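Local coordinates for L-amino acid deaminase (Proteus vulgaris, PDB 5I39), which binds flavin-adenine dinucleotide and probably carries out the oxidative deamination of L-amino acids at the membrane, at residues V122-D127 with T170-A175; R154-A159 with A175-D180. One frame throughout, in Å; residues are numbered along the deposited sequence. Where two conformers were deposited one is given.

Overall arrangement
Interaction 1 (122-127 with 170-175) and interaction 2 (154-159 with 175-180) meet at Ala175, which belongs to both, and their centres lie about 10 Å apart. Strand 175-178 is the common element: it pairs with strand 153-156 in interaction 2 and with strand 117-123 through a probable hydrogen bond from Glu123 N to Gly176 O. Both contacts are partly buried, in the mixed sheet of the FAD-dependent oxidoreductase fold and well away from the chain's centre. Their chemistry differs. Interaction 1, where strand 117-123 ends and a loop leads into strand 175-178, is apolar; interaction 2 combines paired backbone with a salt bridge between partly exposed residues.

Interaction 1. Residues V122-D127 with T170-A175; sequences VEVPLD and TDWKIA. With EDO (1,2-ethanediol), chain I.
Val124 spreads its two methyl groups over the chain from Trp172 to Ala175. Val124 CG1, anti to the backbone N (chi1 171°), approaches the indole obliquely at Trp172 CE3, 3.7 Å away, and the two side chains cross at about a right angle. The other branch, Val124 CG2, lies 3.5 Å from Ile174 O and also touches the Ala175 methyl. Beside it, the Pro125 ring turns CD to the same carbonyl, Ile174 O, at 3.5 Å, while its CG meets Ile174 CG2 at 4.2 Å. Ala175 packs against the end of the strand, with its CA 3.5 Å from Glu123 O; Val122 CB reaches its CB more loosely.

The indole is positioned from its own segment and from beyond it. Thr170 CG2 sits over the centre of one ring face, 3.6 Å above the plane, and Trp172 NE1 is hydrogen-bonded to Glu331. Leu279 of strand 276-279 touches both Val124 and Trp172, whereas Leu131 of helix 128-143 packs against Pro125 and Ile174. Along 122-127, a 1,2-ethanediol, probably from the crystallisation liquor, donates from O1 to Val124 O at 2.7 Å and from O2 to Glu123 OE2.

The directions of 122-125 and 172-175 differ by 99°, and no hydrogen bond joins the two segments. Ile174 O is buried among the carbons of Val124 and Pro125 with no polar partner in the model. Cohesion therefore rests on apolar fit where the end of strand 117-123 meets the loop entering strand 175-178, and that carbonyl is a probable energetic cost of the fit.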
loop_
_atom_site.group_PDB
_atom_site.type_symbol
_atom_site.label_atom_id
_atom_site.label_comp_id
_atom_site.label_asym_id
_atom_site.label_seq_id
_atom_site.Cartn_x
_atom_site.Cartn_y
_atom_site.Cartn_z
ATOM N N VAL A 122 -2.256 16.532 -8.647
ATOM C CA VAL A 122 -1.444 17.586 -9.254
ATOM C C VAL A 122 -0.188 17.783 -8.420
ATOM O O VAL A 122 -0.246 17.998 -7.208
ATOM C CB VAL A 122 -2.190 18.927 -9.480
ATOM C CG1 VAL A 122 -3.238 18.768 -10.571
ATOM C CG2 VAL A 122 -2.814 19.483 -8.205
ATOM N N GLU A 123 0.961 17.665 -9.085
ATOM C CA GLU A 123 2.252 17.903 -8.446
ATOM C C GLU A 123 2.976 19.011 -9.195
ATOM O O GLU A 123 3.384 18.835 -10.345
ATOM C CB GLU A 123 3.121 16.647 -8.385
ATOM C CG GLU A 123 4.446 16.924 -7.681
ATOM C CD GLU A 123 5.303 15.706 -7.406
ATOM O OE1 GLU A 123 4.818 14.564 -7.504
ATOM O OE2 GLU A 123 6.488 15.913 -7.066
ATOM N N VAL A 124 3.135 20.155 -8.538
ATOM C CA VAL A 124 3.918 21.252 -9.094
ATOM C C VAL A 124 5.403 20.896 -8.941
ATOM O O VAL A 124 5.831 20.540 -7.845
ATOM C CB VAL A 124 3.579 22.582 -8.391
ATOM C CG1 VAL A 124 4.534 23.695 -8.807
ATOM C CG2 VAL A 124 2.139 22.980 -8.687
ATOM N N PRO A 125 6.192 20.983 -10.030
ATOM C CA PRO A 125 7.613 20.638 -9.925
ATOM C C PRO A 125 8.391 21.609 -9.037
ATOM O O PRO A 125 7.984 22.754 -8.866
ATOM C CB PRO A 125 8.102 20.717 -11.375
ATOM C CG PRO A 125 7.174 21.675 -12.028
ATOM C CD PRO A 125 5.843 21.412 -11.395
ATOM N N LEU A 126 9.499 21.138 -8.479
ATOM C CA LEU A 126 10.319 21.940 -7.558
ATOM C C LEU A 126 11.017 23.116 -8.234
ATOM O O LEU A 126 11.140 24.197 -7.655
ATOM C CB LEU A 126 11.386 21.066 -6.894
ATOM C CG LEU A 126 10.938 20.100 -5.800
ATOM C CD1 LEU A 126 12.079 19.161 -5.443
ATOM C CD2 LEU A 126 10.464 20.850 -4.563
ATOM N N ASP A 127 11.495 22.880 -9.448
ATOM C CA ASP A 127 12.296 23.851 -10.191
ATOM C C ASP A 127 12.303 23.468 -11.672
ATOM O O ASP A 127 11.652 22.491 -12.058
ATOM C CB ASP A 127 13.718 23.953 -9.597
ATOM C CG ASP A 127 14.416 22.602 -9.449
ATOM O OD1 ASP A 127 14.114 21.652 -10.200
ATOM O OD2 ASP A 127 15.307 22.501 -8.577
ATOM N N THR A 170 -0.681 31.000 -3.633
ATOM C CA THR A 170 0.415 31.131 -4.591
ATOM C C THR A 170 -0.110 30.905 -6.006
ATOM O O THR A 170 -0.930 30.012 -6.241
ATOM C CB THR A 170 1.545 30.134 -4.272
ATOM O OG1 THR A 170 2.004 30.351 -2.933
ATOM C CG2 THR A 170 2.724 30.271 -5.239
ATOM N N ASP A 171 0.381 31.714 -6.941
ATOM C CA ASP A 171 -0.006 31.620 -8.344
ATOM C C ASP A 171 0.814 30.525 -9.031
ATOM O O ASP A 171 1.772 30.797 -9.759
ATOM C CB ASP A 171 0.172 32.988 -9.026
ATOM C CG ASP A 171 -0.531 33.081 -10.377
ATOM O OD1 ASP A 171 -1.452 32.282 -10.656
ATOM O OD2 ASP A 171 -0.166 33.984 -11.161
ATOM N N TRP A 172 0.429 29.276 -8.779
ATOM C CA TRP A 172 1.109 28.119 -9.362
ATOM C C TRP A 172 0.817 28.097 -10.860
ATOM O O TRP A 172 -0.321 28.313 -11.273
ATOM C CB TRP A 172 0.648 26.809 -8.713
ATOM C CG TRP A 172 0.789 26.789 -7.216
ATOM C CD1 TRP A 172 -0.218 26.855 -6.301
ATOM C CD2 TRP A 172 2.007 26.723 -6.469
ATOM N NE1 TRP A 172 0.296 26.825 -5.025
ATOM C CE2 TRP A 172 1.661 26.741 -5.100
ATOM C CE3 TRP A 172 3.359 26.651 -6.822
ATOM C CZ2 TRP A 172 2.620 26.687 -4.081
ATOM C CZ3 TRP A 172 4.314 26.590 -5.810
ATOM C CH2 TRP A 172 3.937 26.611 -4.456
ATOM N N LYS A 173 1.850 27.856 -11.659
ATOM C CA LYS A 173 1.781 28.006 -13.120
ATOM C C LYS A 173 1.759 26.706 -13.918
ATOM O O LYS A 173 1.260 26.692 -15.041
ATOM C CB LYS A 173 2.962 28.855 -13.608
ATOM C CG LYS A 173 2.958 30.288 -13.101
ATOM C CD LYS A 173 1.830 31.104 -13.714
ATOM C CE LYS A 173 1.950 32.577 -13.374
ATOM N NZ LYS A 173 0.916 33.408 -14.046
ATOM N N ILE A 174 2.302 25.626 -13.366
ATOM C CA ILE A 174 2.466 24.393 -14.128
ATOM C C ILE A 174 2.519 23.209 -13.174
ATOM O O ILE A 174 3.008 23.335 -12.054
ATOM C CB ILE A 174 3.729 24.474 -15.031
ATOM C CG1 ILE A 174 3.737 23.347 -16.065
ATOM C CG2 ILE A 174 5.016 24.485 -14.205
ATOM C CD1 ILE A 174 4.643 23.632 -17.245
ATOM N N ALA A 175 2.008 22.066 -13.616
ATOM C CA ALA A 175 2.029 20.861 -12.788
ATOM C C ALA A 175 1.915 19.609 -13.621
ATOM O O ALA A 175 1.379 19.630 -14.727
ATOM C CB ALA A 175 0.899 20.893 -11.775
HETATM C C1 EDO I . 7.336 19.422 -5.121
HETATM O O1 EDO I . 7.648 19.038 -6.461
HETATM C C2 EDO I . 6.076 18.687 -4.687
HETATM O O2 EDO I . 6.282 17.267 -4.696
#

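Interaction 2. Residues R154-A159 with A175-D180; sequences RIIEGA and AGFEED
Strands 154-156 and 175-178 pair antiparallel with a marked twist, their short axes 4.5 Å apart at closest and their directions 130° apart. Arg154 with Phe177 and Ile156 with Ala175 are hydrogen-bonded pairs, each joined by two N-H...O bonds, among them Ile156 N to Ala175 O at 2.8 Å; Ile155 with Gly176 is the non-hydrogen-bonded pair between them. Here the chains come closest, CA to CA 4.5 Å, and Ile155 CD1 rests 4.0 Å from Gly176 CA.

On the face bearing Arg154, Ile156, Ala175 and Phe177, the Arg154 chain runs beside Phe177 and points the same way. Its chi1 of 58° sets CG between the backbone N and the carbonyl carbon, and the chain then extends to NE. Guanidinium and phenyl planes stand 83° apart: Arg154 NH2 lies at the edge of the ring, 3.7 Å from Phe177 CE2, while Phe177 CD2 lies over one guanidinium face, toward its rim. Glu179 CA covers the centre of one face of the Phe177 ring, 3.7 Å above it, and Ile156 CD1 meets the ring obliquely, 3.9 Å from Phe177 CG.

Glu179 OE1 takes an almost straight bond from Arg154 NH2, 3.0 Å long. The oxygen lies in the guanidinium plane, yet the donor stands well above the carboxylate plane. A water accepts from Arg154 NE and donates to Glu179 OE1, completing a second route between the charges.

Arg154 NH2 also forms a salt bridge with Glu160 of helix 158-164. Two acidic partners and a water thus probably restrict rotation of the guanidinium, tying the strand pair both to the loop that follows strand 175-178 and to that helix.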
loop_
_atom_site.group_PDB
_atom_site.type_symbol
_atom_site.label_atom_id
_atom_site.label_comp_id
_atom_site.label_asym_id
_atom_site.label_seq_id
_atom_site.Cartn_x
_atom_site.Cartn_y
_atom_site.Cartn_z
ATOM N N ARG A 154 -0.181 13.833 -17.520
ATOM C CA ARG A 154 0.167 14.888 -18.462
ATOM C C ARG A 154 0.403 16.201 -17.737
ATOM O O ARG A 154 -0.061 16.400 -16.608
ATOM C CB ARG A 154 -0.938 15.040 -19.511
ATOM C CG ARG A 154 -2.311 15.346 -18.940
ATOM C CD ARG A 154 -3.408 15.213 -19.987
ATOM N NE ARG A 154 -4.704 15.259 -19.318
ATOM C CZ ARG A 154 -5.337 16.367 -18.932
ATOM N NH1 ARG A 154 -4.859 17.577 -19.217
ATOM N NH2 ARG A 154 -6.491 16.261 -18.279
ATOM N N ILE A 155 1.125 17.096 -18.401
ATOM C CA ILE A 155 1.442 18.412 -17.853
ATOM C C ILE A 155 0.274 19.364 -18.111
ATOM O O ILE A 155 -0.229 19.439 -19.237
ATOM C CB ILE A 155 2.734 18.978 -18.490
ATOM C CG1 ILE A 155 3.941 18.065 -18.206
ATOM C CG2 ILE A 155 3.016 20.409 -18.029
ATOM C CD1 ILE A 155 4.395 17.994 -16.763
ATOM N N ILE A 156 -0.134 20.097 -17.075
ATOM C CA ILE A 156 -1.222 21.066 -17.190
ATOM C C ILE A 156 -0.822 22.469 -16.750
ATOM O O ILE A 156 0.073 22.662 -15.924
ATOM C CB ILE A 156 -2.494 20.609 -16.434
ATOM C CG1 ILE A 156 -2.257 20.504 -14.919
ATOM C CG2 ILE A 156 -2.995 19.298 -17.026
ATOM C CD1 ILE A 156 -3.527 20.285 -14.124
ATOM N N GLU A 157 -1.521 23.429 -17.350
ATOM C CA GLU A 157 -1.360 24.863 -17.095
ATOM C C GLU A 157 -2.729 25.514 -17.236
ATOM O O GLU A 157 -3.675 24.883 -17.701
ATOM C CB GLU A 157 -0.441 25.505 -18.135
ATOM C CG GLU A 157 0.987 24.985 -18.194
ATOM C CD GLU A 157 1.700 25.440 -19.453
ATOM O OE1 GLU A 157 1.214 25.119 -20.561
ATOM O OE2 GLU A 157 2.739 26.117 -19.346
ATOM N N GLY A 158 -2.816 26.789 -16.881
ATOM C CA GLY A 158 -4.024 27.571 -17.143
ATOM C C GLY A 158 -5.263 27.086 -16.413
ATOM O O GLY A 158 -5.176 26.609 -15.280
ATOM N N ALA A 159 -6.412 27.195 -17.077
ATOM C CA ALA A 159 -7.716 26.960 -16.449
ATOM C C ALA A 159 -7.826 25.615 -15.736
ATOM O O ALA A 159 -8.316 25.551 -14.609
ATOM C CB ALA A 159 -8.829 27.101 -17.476
ATOM N N ALA A 175 2.008 22.066 -13.616
ATOM C CA ALA A 175 2.029 20.861 -12.788
ATOM C C ALA A 175 1.915 19.609 -13.621
ATOM O O ALA A 175 1.379 19.630 -14.727
ATOM C CB ALA A 175 0.899 20.893 -11.775
ATOM N N GLY A 176 2.413 18.514 -13.061
ATOM C CA GLY A 176 2.132 17.186 -13.586
ATOM C C GLY A 176 0.835 16.674 -12.996
ATOM O O GLY A 176 0.675 16.643 -11.778
ATOM N N PHE A 177 -0.083 16.269 -13.868
ATOM C CA PHE A 177 -1.424 15.835 -13.481
ATOM C C PHE A 177 -1.591 14.362 -13.799
ATOM O O PHE A 177 -1.681 13.983 -14.966
ATOM C CB PHE A 177 -2.462 16.666 -14.245
ATOM C CG PHE A 177 -3.910 16.386 -13.884
ATOM C CD1 PHE A 177 -4.320 16.093 -12.578
ATOM C CD2 PHE A 177 -4.888 16.494 -14.866
ATOM C CE1 PHE A 177 -5.664 15.889 -12.282
ATOM C CE2 PHE A 177 -6.227 16.291 -14.572
ATOM C CZ PHE A 177 -6.618 15.987 -13.280
ATOM N N GLU A 178 -1.603 13.528 -12.764
ATOM C CA GLU A 178 -1.934 12.118 -12.926
ATOM C C GLU A 178 -3.439 12.058 -12.753
ATOM O O GLU A 178 -3.949 11.954 -11.630
ATOM C CB GLU A 178 -1.194 11.259 -11.904
ATOM C CG GLU A 178 -1.494 9.774 -12.023
ATOM C CD GLU A 178 -0.562 8.887 -11.225
ATOM O OE1 GLU A 178 0.579 9.291 -10.927
ATOM O OE2 GLU A 178 -0.972 7.739 -10.927
ATOM N N GLU A 179 -4.155 12.181 -13.868
ATOM C CA GLU A 179 -5.602 12.401 -13.819
ATOM C C GLU A 179 -6.349 11.252 -13.151
ATOM O O GLU A 179 -7.370 11.466 -12.505
ATOM C CB GLU A 179 -6.175 12.670 -15.215
ATOM C CG GLU A 179 -7.675 12.978 -15.175
ATOM C CD GLU A 179 -8.216 13.692 -16.399
ATOM O OE1 GLU A 179 -7.596 13.625 -17.472
ATOM O OE2 GLU A 179 -9.296 14.313 -16.293
ATOM N N ASP A 180 -5.833 10.041 -13.316
ATOM C CA ASP A 180 -6.468 8.851 -12.757
ATOM C C ASP A 180 -5.803 8.344 -11.479
ATOM O O ASP A 180 -5.951 7.175 -11.134
ATOM C CB ASP A 180 -6.520 7.743 -13.810
ATOM C CG ASP A 180 -5.162 7.176 -14.131
ATOM O OD1 ASP A 180 -4.141 7.888 -13.952
ATOM O OD2 ASP A 180 -5.118 6.008 -14.558
HETATM O O HOH W 1 -5.292 12.581 -18.570
#